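Local structure of choline dehydrogenase and related flavoproteins (Aspergillus oryzae, 3Q9T) at residues Y63-K68 with E226-R231; L264-G267 with K273-M276; G267-P272 with P444-N449. The protein is a formate oxidase of the glucose-methanol-choline family that carries 8-formyl-FAD as its flavin cofactor. All blocks are in the same frame, centred on the assembly; numbering follows the deposited sequence. Where two conformers were deposited one is given.

All three interactions gather round the adenosine and diphosphate part of 8-formyl-FAD, their centres 10 to 12 Å apart. Interaction 1 frames the adenine between a loop and an edge strand, interaction 2 folds the helix 267-277 back against the turn before it, and interaction 3 rests Phe-269 and Glu-270, near the N-terminal end of that helix, against 444-449. Interactions 2 and 3 share Gly-267, and Gln-266 N meets Thr-271 OG1 at 2.9 Å. Two further probable hydrogen bonds tie them to interaction 1: Ser-229 OG to Gln-266 OE1 at 2.6 Å, and Tyr-67 OH to Glu-270 OE2 at 2.7 Å. These bonds probably help to position Ser-229 and Glu-270, which bind the cofactor.

Interaction 1. Residues Y63-K68 with E226-R231; sequences YDWAYK and EVHSKR. With FAY ([(2R,3S,4R,5R)-5-(6-amino-9H-purin-9-yl)-3,4-dihydroxytetrahydrofuran-2-yl]methyl (2R,3S,4S)-5-(8-formyl-7-methyl-2,4-dioxo-3,4-dihydrobenzo[g]pteridin-10(2H)-yl)-2,3,4-trihydroxypentyl dihydrogen diphosphate), chain D.
At the adenine end of the FAD pocket, Trp-65 and His-228 meet rim to rim. Trp-65 CZ3 touches His-228 CE1 at 3.8 Å, with the ring planes inclined at 62°, and neither ring lies over the other's face. Little surface is buried between the two segments themselves; the cofactor does most of the joining. Trp-65 turns its NE1 edge to the ribose, where a bent, weak hydrogen bond of 3.2 Å reaches FAY O2B, while its far corner, CH2, sits over one adenine face, 3.8 Å from FAY C5A. Tyr-67 OH lies over a face of the indole, toward its rim. On strand 227-235, the imidazole swings out with CG anti to the backbone N (chi1 -163°), and the exocyclic FAY N6A comes over its face, 3.6 Å from His-228 NE2. That nitrogen has its main polar partner in Pro-440 O, and the ring also stacks on Phe-441. Next along, Ser-229 N donates an almost straight bond (176°) of 2.9 Å to FAY N1A, reading the adenine edge through the backbone. An Asx turn, Asp-64 OD1 accepting from Ala-66 N, bends the loop around Trp-65. This loop runs into strand 67-74, whereas 227-231 belongs to strand 227-235, outermost in a four-stranded mixed sheet, where it pairs antiparallel with strand 240-248.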
# COMPACT_ATOMS: atom_id res chain seq x y z
N TYR A 63 -9.15 5.68 20.73
CA TYR A 63 -10.22 6.54 20.25
C TYR A 63 -10.25 6.66 18.72
O TYR A 63 -10.93 7.52 18.16
CB TYR A 63 -10.15 7.92 20.94
CG TYR A 63 -9.98 7.75 22.43
CD1 TYR A 63 -11.01 7.21 23.19
CD2 TYR A 63 -8.78 8.05 23.07
CE1 TYR A 63 -10.87 7.00 24.53
CE2 TYR A 63 -8.62 7.86 24.42
CZ TYR A 63 -9.68 7.33 25.15
OH TYR A 63 -9.57 7.12 26.49
N ASP A 64 -9.53 5.76 18.05
CA ASP A 64 -9.43 5.79 16.60
C ASP A 64 -9.89 4.47 15.96
O ASP A 64 -9.29 3.43 16.20
CB ASP A 64 -7.97 6.07 16.20
CG ASP A 64 -7.78 6.20 14.70
OD1 ASP A 64 -8.76 6.00 13.95
OD2 ASP A 64 -6.63 6.48 14.28
N TRP A 65 -10.93 4.54 15.13
CA TRP A 65 -11.36 3.40 14.33
C TRP A 65 -10.18 2.78 13.59
O TRP A 65 -10.11 1.57 13.42
CB TRP A 65 -12.46 3.79 13.34
CG TRP A 65 -13.79 4.09 14.00
CD1 TRP A 65 -14.26 5.33 14.37
CD2 TRP A 65 -14.80 3.15 14.36
NE1 TRP A 65 -15.51 5.20 14.94
CE2 TRP A 65 -15.86 3.88 14.96
CE3 TRP A 65 -14.91 1.75 14.24
CZ2 TRP A 65 -17.02 3.26 15.42
CZ3 TRP A 65 -16.07 1.14 14.71
CH2 TRP A 65 -17.10 1.89 15.29
N ALA A 66 -9.26 3.63 13.14
CA ALA A 66 -8.03 3.20 12.50
C ALA A 66 -8.29 2.28 11.32
O ALA A 66 -7.69 1.21 11.20
CB ALA A 66 -7.08 2.54 13.53
N TYR A 67 -9.19 2.70 10.44
CA TYR A 67 -9.50 1.95 9.23
C TYR A 67 -8.33 1.79 8.27
O TYR A 67 -7.53 2.72 8.06
CB TYR A 67 -10.63 2.64 8.46
CG TYR A 67 -11.93 2.79 9.22
CD1 TYR A 67 -12.64 1.67 9.64
CD2 TYR A 67 -12.46 4.05 9.48
CE1 TYR A 67 -13.84 1.80 10.33
CE2 TYR A 67 -13.65 4.19 10.17
CZ TYR A 67 -14.33 3.06 10.59
OH TYR A 67 -15.51 3.19 11.26
N LYS A 68 -8.27 0.62 7.64
CA LYS A 68 -7.53 0.47 6.40
C LYS A 68 -8.33 1.16 5.30
O LYS A 68 -9.56 1.00 5.24
CB LYS A 68 -7.41 -1.01 6.04
CG LYS A 68 -6.57 -1.85 7.00
CD LYS A 68 -6.59 -3.30 6.58
CE LYS A 68 -5.49 -4.10 7.27
NZ LYS A 68 -5.60 -5.54 6.90
N GLU A 226 -20.35 2.72 24.16
CA GLU A 226 -19.84 1.34 24.13
C GLU A 226 -20.82 0.34 23.54
O GLU A 226 -20.88 -0.79 24.02
CB GLU A 226 -19.47 0.85 25.53
CG GLU A 226 -18.70 1.82 26.37
CD GLU A 226 -17.23 1.53 26.36
OE1 GLU A 226 -16.71 1.14 25.29
OE2 GLU A 226 -16.59 1.68 27.43
N VAL A 227 -21.59 0.72 22.52
CA VAL A 227 -22.45 -0.23 21.83
C VAL A 227 -22.22 -0.12 20.34
O VAL A 227 -22.08 0.98 19.81
CB VAL A 227 -23.95 -0.03 22.14
CG1 VAL A 227 -24.24 -0.25 23.63
CG2 VAL A 227 -24.43 1.35 21.68
N HIS A 228 -22.18 -1.27 19.67
CA HIS A 228 -21.89 -1.32 18.25
C HIS A 228 -23.17 -1.62 17.48
O HIS A 228 -23.88 -2.61 17.76
CB HIS A 228 -20.84 -2.41 18.00
CG HIS A 228 -20.15 -2.30 16.68
ND1 HIS A 228 -18.94 -1.66 16.52
CD2 HIS A 228 -20.50 -2.75 15.45
CE1 HIS A 228 -18.57 -1.73 15.25
NE2 HIS A 228 -19.50 -2.39 14.59
N SER A 229 -23.49 -0.77 16.52
CA SER A 229 -24.70 -0.97 15.72
C SER A 229 -24.63 -2.25 14.89
O SER A 229 -23.61 -2.56 14.26
CB SER A 229 -24.96 0.23 14.80
OG SER A 229 -23.91 0.37 13.84
N LYS A 230 -25.73 -2.99 14.91
CA LYS A 230 -25.85 -4.16 14.08
C LYS A 230 -26.64 -3.84 12.83
O LYS A 230 -26.25 -4.24 11.73
CB LYS A 230 -26.55 -5.29 14.84
CG LYS A 230 -26.80 -6.49 13.97
CD LYS A 230 -27.68 -7.50 14.69
CE LYS A 230 -28.25 -8.51 13.71
NZ LYS A 230 -29.15 -9.48 14.41
N ARG A 231 -27.75 -3.12 12.99
CA ARG A 231 -28.71 -2.95 11.89
C ARG A 231 -29.77 -1.90 12.23
O ARG A 231 -30.10 -1.71 13.39
CB ARG A 231 -29.42 -4.27 11.64
CG ARG A 231 -30.19 -4.36 10.34
CD ARG A 231 -30.96 -5.68 10.31
NE ARG A 231 -30.05 -6.82 10.23
CZ ARG A 231 -30.39 -8.07 10.55
NH1 ARG A 231 -31.61 -8.33 11.01
NH2 ARG A 231 -29.50 -9.05 10.44
P FAY D . -19.38 13.24 11.19
N1 FAY D . -12.25 19.09 9.74
C2 FAY D . -12.03 20.44 10.04
O2 FAY D . -12.90 21.27 9.82
N3 FAY D . -11.08 20.77 10.99
C4 FAY D . -10.02 19.92 11.18
O4 FAY D . -8.90 20.44 11.37
N5 FAY D . -9.18 17.69 11.07
C6 FAY D . -8.51 15.48 11.50
C7 FAY D . -8.77 14.13 11.60
C8 FAY D . -10.04 13.64 11.24
O8 FAY D . -11.49 11.82 11.42
C9 FAY D . -11.05 14.55 10.91
PA FAY D . -18.14 11.43 12.98
C1' FAY D . -13.15 16.35 9.91
C10 FAY D . -11.34 18.14 10.13
N10 FAY D . -11.71 16.79 10.20
N1A FAY D . -21.86 1.58 15.92
O1A FAY D . -17.01 10.48 12.78
C1B FAY D . -19.96 6.46 15.60
O1P FAY D . -20.50 13.61 12.14
C2' FAY D . -14.07 16.52 11.14
O2' FAY D . -13.38 16.04 12.24
C2A FAY D . -21.97 2.59 16.86
O2A FAY D . -17.76 12.69 13.70
C2B FAY D . -18.50 6.89 15.64
O2B FAY D . -17.80 6.37 16.76
O2P FAY D . -19.89 13.14 9.76
C3' FAY D . -15.53 15.98 11.17
O3' FAY D . -15.95 15.40 12.41
N3A FAY D . -21.40 3.83 16.62
C3B FAY D . -18.63 8.39 15.72
O3B FAY D . -18.86 8.75 17.06
O3P FAY D . -18.80 11.79 11.57
C4' FAY D . -15.89 15.00 10.08
O4' FAY D . -15.47 15.60 8.86
C4A FAY D . -20.75 4.06 15.45
C4B FAY D . -19.90 8.68 14.97
O4B FAY D . -20.59 7.45 14.82
C4X FAY D . -10.16 18.59 10.74
C5' FAY D . -17.41 14.69 10.09
O5' FAY D . -18.08 14.24 11.27
C5A FAY D . -20.64 3.06 14.49
C5B FAY D . -19.62 9.32 13.62
O5B FAY D . -19.29 10.67 13.84
C5X FAY D . -9.46 16.34 10.96
C6A FAY D . -21.20 1.80 14.73
N6A FAY D . -21.01 0.81 13.85
N7A FAY D . -19.95 3.56 13.45
C7M FAY D . -7.62 13.20 11.91
C8A FAY D . -19.63 4.84 13.70
C8M FAY D . -10.41 12.29 11.71
C9A FAY D . -10.77 15.90 10.72
N9A FAY D . -20.11 5.16 14.94

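Interaction 2. Residues L264-G267 with K273-M276; sequences LSQG and KLLM. With FAY ([(2R,3S,4R,5R)-5-(6-amino-9H-purin-9-yl)-3,4-dihydroxytetrahydrofuran-2-yl]methyl (2R,3S,4S)-5-(8-formyl-7-methyl-2,4-dioxo-3,4-dihydrobenzo[g]pteridin-10(2H)-yl)-2,3,4-trihydroxypentyl dihydrogen diphosphate), chain D; ACT (acetate ion), chain G.
Apolar contact comes first: Leu-264 sets its two methyls against the leucines of the helix, CD1 reaching Leu-274 CD2 at 4.0 Å and CD2 reaching Leu-275 CG at 3.7 Å. One leucine thus forks between two consecutive helix residues, and Leu-232 of strand 227-235 and Val-12 of strand 9-12 help to close the cluster. Where carbon gives way to an amide, Gln-266 crosses Leu-274 at about a right angle, its NE2 3.6 Å from Leu-274 CB. Segment 264-267 leads from strand 261-264 of the five-stranded parallel sheet into helix 267-277, to which 273-276 belongs: a beta-alpha unit of the Rossmann-like FAD domain. With CG anti to its carbonyl carbon (chi1 -73°) and the chain extended beyond, Gln-266 lays its amide over an adenine face, bringing OE1 to 3.0 Å from FAY C6A. OE1 is hydrogen-bonded to Ser-229 OG, and Glu-270 O takes a weak bond from NE2. Nearer the diphosphate, Gly-267 CA comes within 3.5 Å of FAY O3P. Charged contacts belong to Lys-273: its NZ lies 3.0 Å from OXT of an acetate, probably from the crystallisation liquor, bonds weakly to acetate O, and is hydrogen-bonded to Pro-440 O and Gln-442 O.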
# COMPACT_ATOMS: atom_id res chain seq x y z
N LEU A 264 -29.55 8.81 11.37
CA LEU A 264 -28.32 8.07 11.19
C LEU A 264 -27.15 9.05 11.02
O LEU A 264 -27.12 9.82 10.07
CB LEU A 264 -28.44 7.14 9.99
CG LEU A 264 -27.19 6.32 9.62
CD1 LEU A 264 -26.63 5.59 10.81
CD2 LEU A 264 -27.52 5.34 8.47
N SER A 265 -26.22 9.00 11.96
CA SER A 265 -25.08 9.90 12.03
C SER A 265 -23.75 9.13 12.25
O SER A 265 -22.91 9.53 13.06
CB SER A 265 -25.28 10.89 13.18
OG SER A 265 -26.48 11.64 13.02
N GLN A 266 -23.56 8.03 11.54
CA GLN A 266 -22.39 7.19 11.82
C GLN A 266 -21.16 7.62 11.02
O GLN A 266 -20.12 6.97 11.10
CB GLN A 266 -22.69 5.70 11.63
CG GLN A 266 -23.58 5.10 12.73
CD GLN A 266 -23.48 3.57 12.77
OE1 GLN A 266 -23.76 2.95 13.79
NE2 GLN A 266 -23.09 2.97 11.65
N GLY A 267 -21.28 8.71 10.28
CA GLY A 267 -20.15 9.26 9.54
C GLY A 267 -20.05 8.70 8.14
O GLY A 267 -20.69 7.69 7.82
N LYS A 273 -22.45 1.89 5.33
CA LYS A 273 -22.33 0.49 5.70
C LYS A 273 -23.62 0.04 6.40
O LYS A 273 -24.26 -0.92 5.98
CB LYS A 273 -21.10 0.27 6.58
CG LYS A 273 -20.92 -1.14 7.06
CD LYS A 273 -19.74 -1.21 8.01
CE LYS A 273 -20.04 -2.17 9.14
NZ LYS A 273 -19.17 -1.93 10.34
N LEU A 274 -24.04 0.76 7.43
CA LEU A 274 -25.22 0.35 8.19
C LEU A 274 -26.49 0.40 7.33
O LEU A 274 -27.38 -0.44 7.49
CB LEU A 274 -25.38 1.15 9.48
CG LEU A 274 -26.41 0.59 10.49
CD1 LEU A 274 -25.89 -0.66 11.16
CD2 LEU A 274 -26.81 1.64 11.55
N LEU A 275 -26.58 1.37 6.42
CA LEU A 275 -27.72 1.39 5.51
C LEU A 275 -27.74 0.08 4.73
O LEU A 275 -28.77 -0.59 4.66
CB LEU A 275 -27.67 2.59 4.55
CG LEU A 275 -28.05 3.97 5.11
CD1 LEU A 275 -27.86 5.05 4.04
CD2 LEU A 275 -29.48 3.95 5.60
N MET A 276 -26.60 -0.31 4.18
CA MET A 276 -26.54 -1.53 3.39
C MET A 276 -26.90 -2.77 4.20
O MET A 276 -27.66 -3.60 3.74
CB MET A 276 -25.21 -1.67 2.67
CG MET A 276 -25.06 -0.63 1.58
SD MET A 276 -23.56 -0.81 0.60
CE MET A 276 -22.29 -0.24 1.73
P FAY D . -19.38 13.24 11.19
N1 FAY D . -12.25 19.09 9.74
C2 FAY D . -12.03 20.44 10.04
O2 FAY D . -12.90 21.27 9.82
N3 FAY D . -11.08 20.77 10.99
C4 FAY D . -10.02 19.92 11.18
O4 FAY D . -8.90 20.44 11.37
N5 FAY D . -9.18 17.69 11.07
C6 FAY D . -8.51 15.48 11.50
C7 FAY D . -8.77 14.13 11.60
C8 FAY D . -10.04 13.64 11.24
O8 FAY D . -11.49 11.82 11.42
C9 FAY D . -11.05 14.55 10.91
PA FAY D . -18.14 11.43 12.98
C1' FAY D . -13.15 16.35 9.91
C10 FAY D . -11.34 18.14 10.13
N10 FAY D . -11.71 16.79 10.20
N1A FAY D . -21.86 1.58 15.92
O1A FAY D . -17.01 10.48 12.78
C1B FAY D . -19.96 6.46 15.60
O1P FAY D . -20.50 13.61 12.14
C2' FAY D . -14.07 16.52 11.14
O2' FAY D . -13.38 16.04 12.24
C2A FAY D . -21.97 2.59 16.86
O2A FAY D . -17.76 12.69 13.70
C2B FAY D . -18.50 6.89 15.64
O2B FAY D . -17.80 6.37 16.76
O2P FAY D . -19.89 13.14 9.76
C3' FAY D . -15.53 15.98 11.17
O3' FAY D . -15.95 15.40 12.41
N3A FAY D . -21.40 3.83 16.62
C3B FAY D . -18.63 8.39 15.72
O3B FAY D . -18.86 8.75 17.06
O3P FAY D . -18.80 11.79 11.57
C4' FAY D . -15.89 15.00 10.08
O4' FAY D . -15.47 15.60 8.86
C4A FAY D . -20.75 4.06 15.45
C4B FAY D . -19.90 8.68 14.97
O4B FAY D . -20.59 7.45 14.82
C4X FAY D . -10.16 18.59 10.74
C5' FAY D . -17.41 14.69 10.09
O5' FAY D . -18.08 14.24 11.27
C5A FAY D . -20.64 3.06 14.49
C5B FAY D . -19.62 9.32 13.62
O5B FAY D . -19.29 10.67 13.84
C5X FAY D . -9.46 16.34 10.96
C6A FAY D . -21.20 1.80 14.73
N6A FAY D . -21.01 0.81 13.85
N7A FAY D . -19.95 3.56 13.45
C7M FAY D . -7.62 13.20 11.91
C8A FAY D . -19.63 4.84 13.70
C8M FAY D . -10.41 12.29 11.71
C9A FAY D . -10.77 15.90 10.72
N9A FAY D . -20.11 5.16 14.94
C ACT G . -16.17 -1.55 12.08
O ACT G . -16.25 -0.75 11.12
OXT ACT G . -17.27 -1.86 12.61
CH3 ACT G . -14.85 -2.12 12.56

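Interaction 3. Residues G267-P272 with P444-N449; sequences GVFETP and PNINLN. With FAY ([(2R,3S,4R,5R)-5-(6-amino-9H-purin-9-yl)-3,4-dihydroxytetrahydrofuran-2-yl]methyl (2R,3S,4S)-5-(8-formyl-7-methyl-2,4-dioxo-3,4-dihydrobenzo[g]pteridin-10(2H)-yl)-2,3,4-trihydroxypentyl dihydrogen diphosphate), chain D.
Phe-269 and Ile-446 make the tight half of this contact. The delta methyl of Ile-446 sits over the face of the phenyl ring in a CH-pi contact, CD1 being 3.7 Å from the centroid of the Phe-269 ring and 18° off its normal. The other branch reaches the rim, with Ile-446 CG2 at 3.5 Å from Phe-269 CE2, while Val-268 CG1 lies over the centre of the opposite face, so the ring is sandwiched between two aliphatic groups. Pro-444 closes the near end: its CG comes to 3.6 Å from Phe-269 O and its CD to 3.7 Å from Glu-270 OE2, carbon against oxygen with no hydrogen bond.

Toward the far end of 444-449 the packing thins. Leu-448 comes no nearer to 267-272 than 4.8 Å, CD2 to Phe-269 CE2, and the partly exposed Asn-445 and Asn-449 have their side chains well away from that segment. Asn-447 also faces elsewhere, its OD1 accepting from Asn-449 N at 3.0 Å in an Asx turn that bends the chain at this end.

Glu-270 joins the contact to the cofactor: its CB and CG lie against the adenine, CG only 3.1 Å from FAY N7A. Its chain bends at chi2 (-81°), and the carboxylate is divided between the salt bridge of OE1 to Lys-273 and the Tyr-67 hydroxyl on OE2; these two probably stabilise its negative charge beside the adenine. The helix kinks at Pro-272, whose N has no bond to the preceding turn. Strand 445-447 pairs with 431-434 in a small antiparallel sheet, and Ile-446 and Leu-448 are backbone-bonded to Thr-70 of strand 67-74. What results is a cofactor-facing helix of the Rossmann-like part of a GMC oxidoreductase, seated on a strand from the C-terminal family region.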
# COMPACT_ATOMS: atom_id res chain seq x y z
N GLY A 267 -21.28 8.71 10.28
CA GLY A 267 -20.15 9.26 9.54
C GLY A 267 -20.05 8.70 8.14
O GLY A 267 -20.69 7.69 7.82
N VAL A 268 -19.22 9.34 7.31
CA VAL A 268 -19.08 9.00 5.89
C VAL A 268 -18.79 7.53 5.57
O VAL A 268 -19.18 7.04 4.50
CB VAL A 268 -17.97 9.86 5.21
CG1 VAL A 268 -16.60 9.48 5.76
CG2 VAL A 268 -18.04 9.71 3.67
N PHE A 269 -18.12 6.82 6.48
CA PHE A 269 -17.81 5.42 6.21
C PHE A 269 -18.86 4.44 6.78
O PHE A 269 -19.21 3.47 6.12
CB PHE A 269 -16.41 5.04 6.71
CG PHE A 269 -15.30 5.90 6.15
CD1 PHE A 269 -14.33 6.42 7.00
CD2 PHE A 269 -15.22 6.16 4.79
CE1 PHE A 269 -13.30 7.22 6.50
CE2 PHE A 269 -14.20 6.96 4.28
CZ PHE A 269 -13.24 7.48 5.12
N GLU A 270 -19.33 4.67 8.01
CA GLU A 270 -20.19 3.68 8.68
C GLU A 270 -21.67 3.90 8.40
O GLU A 270 -22.46 2.95 8.47
CB GLU A 270 -19.98 3.64 10.20
CG GLU A 270 -18.61 3.17 10.64
CD GLU A 270 -18.43 1.65 10.63
OE1 GLU A 270 -19.43 0.89 10.68
OE2 GLU A 270 -17.27 1.21 10.58
N THR A 271 -22.05 5.14 8.10
CA THR A 271 -23.42 5.38 7.71
C THR A 271 -23.82 4.54 6.48
O THR A 271 -24.79 3.78 6.54
CB THR A 271 -23.68 6.87 7.46
OG1 THR A 271 -23.91 7.53 8.71
CG2 THR A 271 -24.90 7.04 6.56
N PRO A 272 -23.09 4.65 5.36
CA PRO A 272 -23.48 3.80 4.21
C PRO A 272 -23.40 2.30 4.51
O PRO A 272 -24.20 1.52 3.97
CB PRO A 272 -22.46 4.16 3.13
CG PRO A 272 -21.29 4.77 3.89
CD PRO A 272 -21.93 5.51 5.03
N PRO A 444 -16.10 -1.36 6.62
CA PRO A 444 -16.44 -1.44 5.20
C PRO A 444 -15.15 -1.28 4.41
O PRO A 444 -14.13 -0.83 4.96
CB PRO A 444 -17.35 -0.22 5.01
CG PRO A 444 -16.81 0.78 5.99
CD PRO A 444 -16.41 -0.05 7.20
N ASN A 445 -15.17 -1.66 3.14
CA ASN A 445 -14.02 -1.41 2.28
C ASN A 445 -14.07 0.02 1.75
O ASN A 445 -15.14 0.53 1.41
CB ASN A 445 -13.95 -2.44 1.15
CG ASN A 445 -13.41 -3.78 1.63
OD1 ASN A 445 -12.65 -3.85 2.59
ND2 ASN A 445 -13.83 -4.85 0.96
N ILE A 446 -12.91 0.66 1.70
CA ILE A 446 -12.85 2.09 1.44
C ILE A 446 -11.79 2.40 0.39
O ILE A 446 -10.60 2.15 0.59
CB ILE A 446 -12.53 2.90 2.74
CG1 ILE A 446 -13.47 2.48 3.89
CG2 ILE A 446 -12.60 4.41 2.48
CD1 ILE A 446 -13.23 3.21 5.22
N ASN A 447 -12.24 2.93 -0.74
CA ASN A 447 -11.36 3.43 -1.78
C ASN A 447 -11.60 4.93 -2.03
O ASN A 447 -12.71 5.32 -2.39
CB ASN A 447 -11.58 2.65 -3.07
CG ASN A 447 -10.78 3.21 -4.22
OD1 ASN A 447 -9.77 3.87 -4.01
ND2 ASN A 447 -11.24 2.99 -5.44
N LEU A 448 -10.57 5.75 -1.79
CA LEU A 448 -10.70 7.21 -1.93
C LEU A 448 -10.45 7.69 -3.35
O LEU A 448 -10.79 8.81 -3.71
CB LEU A 448 -9.71 7.93 -0.99
CG LEU A 448 -9.99 7.82 0.51
CD1 LEU A 448 -8.85 8.40 1.33
CD2 LEU A 448 -11.30 8.51 0.82
N ASN A 449 -9.79 6.85 -4.14
CA ASN A 449 -9.60 7.12 -5.55
C ASN A 449 -8.92 8.46 -5.82
O ASN A 449 -9.26 9.16 -6.77
CB ASN A 449 -10.93 7.02 -6.30
CG ASN A 449 -10.75 6.84 -7.80
OD1 ASN A 449 -9.82 6.16 -8.25
ND2 ASN A 449 -11.63 7.47 -8.58
P FAY D . -19.38 13.24 11.19
N1 FAY D . -12.25 19.09 9.74
C2 FAY D . -12.03 20.44 10.04
O2 FAY D . -12.90 21.27 9.82
N3 FAY D . -11.08 20.77 10.99
C4 FAY D . -10.02 19.92 11.18
O4 FAY D . -8.90 20.44 11.37
N5 FAY D . -9.18 17.69 11.07
C6 FAY D . -8.51 15.48 11.50
C7 FAY D . -8.77 14.13 11.60
C8 FAY D . -10.04 13.64 11.24
O8 FAY D . -11.49 11.82 11.42
C9 FAY D . -11.05 14.55 10.91
PA FAY D . -18.14 11.43 12.98
C1' FAY D . -13.15 16.35 9.91
C10 FAY D . -11.34 18.14 10.13
N10 FAY D . -11.71 16.79 10.20
N1A FAY D . -21.86 1.58 15.92
O1A FAY D . -17.01 10.48 12.78
C1B FAY D . -19.96 6.46 15.60
O1P FAY D . -20.50 13.61 12.14
C2' FAY D . -14.07 16.52 11.14
O2' FAY D . -13.38 16.04 12.24
C2A FAY D . -21.97 2.59 16.86
O2A FAY D . -17.76 12.69 13.70
C2B FAY D . -18.50 6.89 15.64
O2B FAY D . -17.80 6.37 16.76
O2P FAY D . -19.89 13.14 9.76
C3' FAY D . -15.53 15.98 11.17
O3' FAY D . -15.95 15.40 12.41
N3A FAY D . -21.40 3.83 16.62
C3B FAY D . -18.63 8.39 15.72
O3B FAY D . -18.86 8.75 17.06
O3P FAY D . -18.80 11.79 11.57
C4' FAY D . -15.89 15.00 10.08
O4' FAY D . -15.47 15.60 8.86
C4A FAY D . -20.75 4.06 15.45
C4B FAY D . -19.90 8.68 14.97
O4B FAY D . -20.59 7.45 14.82
C4X FAY D . -10.16 18.59 10.74
C5' FAY D . -17.41 14.69 10.09
O5' FAY D . -18.08 14.24 11.27
C5A FAY D . -20.64 3.06 14.49
C5B FAY D . -19.62 9.32 13.62
O5B FAY D . -19.29 10.67 13.84
C5X FAY D . -9.46 16.34 10.96
C6A FAY D . -21.20 1.80 14.73
N6A FAY D . -21.01 0.81 13.85
N7A FAY D . -19.95 3.56 13.45
C7M FAY D . -7.62 13.20 11.91
C8A FAY D . -19.63 4.84 13.70
C8M FAY D . -10.41 12.29 11.71
C9A FAY D . -10.77 15.90 10.72
N9A FAY D . -20.11 5.16 14.94